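Superoxide dismutase (Acidilobus saccharovorans, PDB 4FFK) probably uses a bound iron ion to catalyse the dismutation of superoxide into molecular oxygen and hydrogen peroxide. Local coordinates at residues L24-D29 with L97-K102. Numbering follows the deposited sequence.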
loop_
_atom_site.group_PDB
_atom_site.type_symbol
_atom_site.label_atom_id
_atom_site.label_comp_id
_atom_site.label_asym_id
_atom_site.label_seq_id
_atom_site.Cartn_x
_atom_site.Cartn_y
_atom_site.Cartn_z
ATOM N N LEU A 24 15.446 24.069 -10.294
ATOM C CA LEU A 24 14.341 24.211 -11.232
ATOM C C LEU A 24 14.898 24.493 -12.670
ATOM O O LEU A 24 15.916 25.168 -12.826
ATOM C CB LEU A 24 13.427 25.314 -10.733
ATOM C CG LEU A 24 11.970 25.265 -11.122
ATOM C CD1 LEU A 24 11.256 23.943 -10.534
ATOM C CD2 LEU A 24 11.252 26.539 -10.607
ATOM N N PRO A 25 14.304 23.894 -13.706
ATOM C CA PRO A 25 14.822 24.120 -15.066
ATOM C C PRO A 25 14.353 25.455 -15.721
ATOM O O PRO A 25 14.374 25.560 -16.952
ATOM C CB PRO A 25 14.269 22.926 -15.870
ATOM C CG PRO A 25 13.664 21.991 -14.875
ATOM C CD PRO A 25 13.266 22.856 -13.700
ATOM N N TYR A 26 13.922 26.414 -14.898
ATOM C CA TYR A 26 13.305 27.670 -15.331
ATOM C C TYR A 26 13.143 28.453 -14.043
ATOM O O TYR A 26 13.267 27.913 -12.936
ATOM C CB TYR A 26 11.944 27.461 -16.030
ATOM C CG TYR A 26 11.196 26.254 -15.513
ATOM C CD1 TYR A 26 10.500 26.318 -14.313
ATOM C CD2 TYR A 26 11.217 25.041 -16.215
ATOM C CE1 TYR A 26 9.805 25.186 -13.809
ATOM C CE2 TYR A 26 10.540 23.911 -15.727
ATOM C CZ TYR A 26 9.851 23.997 -14.530
ATOM O OH TYR A 26 9.216 22.876 -14.023
ATOM N N ASN A 27 12.878 29.742 -14.161
ATOM C CA ASN A 27 12.653 30.536 -12.993
ATOM C C ASN A 27 11.295 30.158 -12.440
ATOM O O ASN A 27 10.448 29.543 -13.135
ATOM C CB ASN A 27 12.688 32.007 -13.377
ATOM C CG ASN A 27 12.065 32.236 -14.732
ATOM O OD1 ASN A 27 12.766 32.321 -15.756
ATOM N ND2 ASN A 27 10.747 32.243 -14.770
ATOM N N TYR A 28 11.079 30.588 -11.218
ATOM C CA TYR A 28 9.924 30.191 -10.445
ATOM C C TYR A 28 8.594 30.744 -10.872
ATOM O O TYR A 28 7.561 30.240 -10.451
ATOM C CB TYR A 28 10.190 30.518 -8.987
ATOM C CG TYR A 28 11.154 29.542 -8.352
ATOM C CD1 TYR A 28 12.487 29.484 -8.749
ATOM C CD2 TYR A 28 10.716 28.645 -7.382
ATOM C CE1 TYR A 28 13.369 28.595 -8.194
ATOM C CE2 TYR A 28 11.582 27.747 -6.801
ATOM C CZ TYR A 28 12.899 27.709 -7.209
ATOM O OH TYR A 28 13.769 26.838 -6.637
ATOM N N ASP A 29 8.581 31.788 -11.685
ATOM C CA ASP A 29 7.307 32.199 -12.229
ATOM C C ASP A 29 7.160 31.788 -13.691
ATOM O O ASP A 29 6.222 32.212 -14.368
ATOM C CB ASP A 29 7.091 33.702 -12.022
ATOM C CG ASP A 29 8.247 34.499 -12.521
ATOM O OD1 ASP A 29 8.858 34.049 -13.513
ATOM O OD2 ASP A 29 8.542 35.555 -11.929
ATOM N N LEU A 97 11.295 18.787 -15.110
ATOM C CA LEU A 97 11.930 18.699 -16.440
ATOM C C LEU A 97 10.877 18.603 -17.528
ATOM O O LEU A 97 11.061 19.081 -18.684
ATOM C CB LEU A 97 12.892 17.519 -16.507
ATOM C CG LEU A 97 14.178 17.682 -15.676
ATOM C CD1 LEU A 97 14.897 16.324 -15.646
ATOM C CD2 LEU A 97 15.127 18.824 -16.278
ATOM N N ASN A 98 9.750 18.028 -17.171
ATOM C CA ASN A 98 8.685 17.816 -18.097
ATOM C C ASN A 98 7.865 19.081 -18.394
ATOM O O ASN A 98 6.949 19.023 -19.167
ATOM C CB ASN A 98 7.680 16.827 -17.501
ATOM C CG ASN A 98 8.165 15.386 -17.495
ATOM O OD1 ASN A 98 7.677 14.586 -16.684
ATOM N ND2 ASN A 98 9.067 15.019 -18.419
ATOM N N MET A 99 8.135 20.154 -17.685
ATOM C CA MET A 99 7.433 21.392 -17.874
ATOM C C MET A 99 8.358 22.482 -18.462
ATOM O O MET A 99 9.610 22.407 -18.397
ATOM C CB MET A 99 6.806 21.846 -16.591
ATOM C CG MET A 99 5.682 20.864 -16.181
ATOM S SD MET A 99 4.847 21.394 -14.742
ATOM C CE MET A 99 6.129 21.337 -13.441
ATOM N N ALA A 100 7.720 23.456 -19.078
ATOM C CA ALA A 100 8.453 24.550 -19.717
ATOM C C ALA A 100 7.532 25.750 -19.657
ATOM O O ALA A 100 6.305 25.589 -19.714
ATOM C CB ALA A 100 8.824 24.197 -21.178
ATOM N N PRO A 101 8.120 26.957 -19.542
ATOM C CA PRO A 101 7.368 28.217 -19.493
ATOM C C PRO A 101 6.101 28.175 -20.333
ATOM O O PRO A 101 6.103 27.574 -21.449
ATOM C CB PRO A 101 8.358 29.210 -20.082
ATOM C CG PRO A 101 9.647 28.737 -19.546
ATOM C CD PRO A 101 9.567 27.217 -19.641
ATOM N N LYS A 102 5.039 28.794 -19.803
ATOM C CA LYS A 102 3.705 28.736 -20.408
ATOM C C LYS A 102 3.769 29.043 -21.902
ATOM O O LYS A 102 3.008 28.481 -22.705
ATOM C CB LYS A 102 2.755 29.733 -19.726
ATOM C CG LYS A 102 1.276 29.294 -19.724
ATOM C CD LYS A 102 0.442 29.711 -20.939
ATOM C CE LYS A 102 -0.584 28.613 -21.247
ATOM N NZ LYS A 102 -1.801 29.057 -21.981
#
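Tyr26 reaches across from the loop preceding helix 37-66 to the chain that leaves helix 75-97, touching Met99 and Pro101. CB of Tyr26 lies 4.3 Å from CD of Pro101. From there CG is held between the backbone N and the carbonyl carbon, at a chi1 of 31° well short of a staggered value, and the ring is brought alongside the backbone of Met99 to Pro101. Farther along, CD2 of Tyr26 is 3.8 Å from the carbonyl oxygen of Met99, and CE2 of Tyr26 comes to 3.2 Å from that same oxygen, which approaches the ring obliquely. At the tip, OH of Tyr26 meets the Met99 side chain at two points, CB at 3.7 Å and CE at 3.5 Å; the bend at chi3 (-64°) folds the methyl back toward the phenol. The hydroxyl is hydrogen-bonded to the carbonyl oxygen of Trp96, in the last turn of helix 75-97. Pro25 lays its CD 3.5 Å above one face of the Tyr26 ring, offset toward the rim, while CG of Pro25 touches CD2 of Leu97 at 3.8 Å. Were Tyr26 replaced by an alanine, Trp96 O would probably lose this partner and a gap would open beside Met99. At the open end of the alpha-hairpin the contact is thus mainly apolar, and the phenol's bond to Trp96 O probably fixes how far the ring reaches.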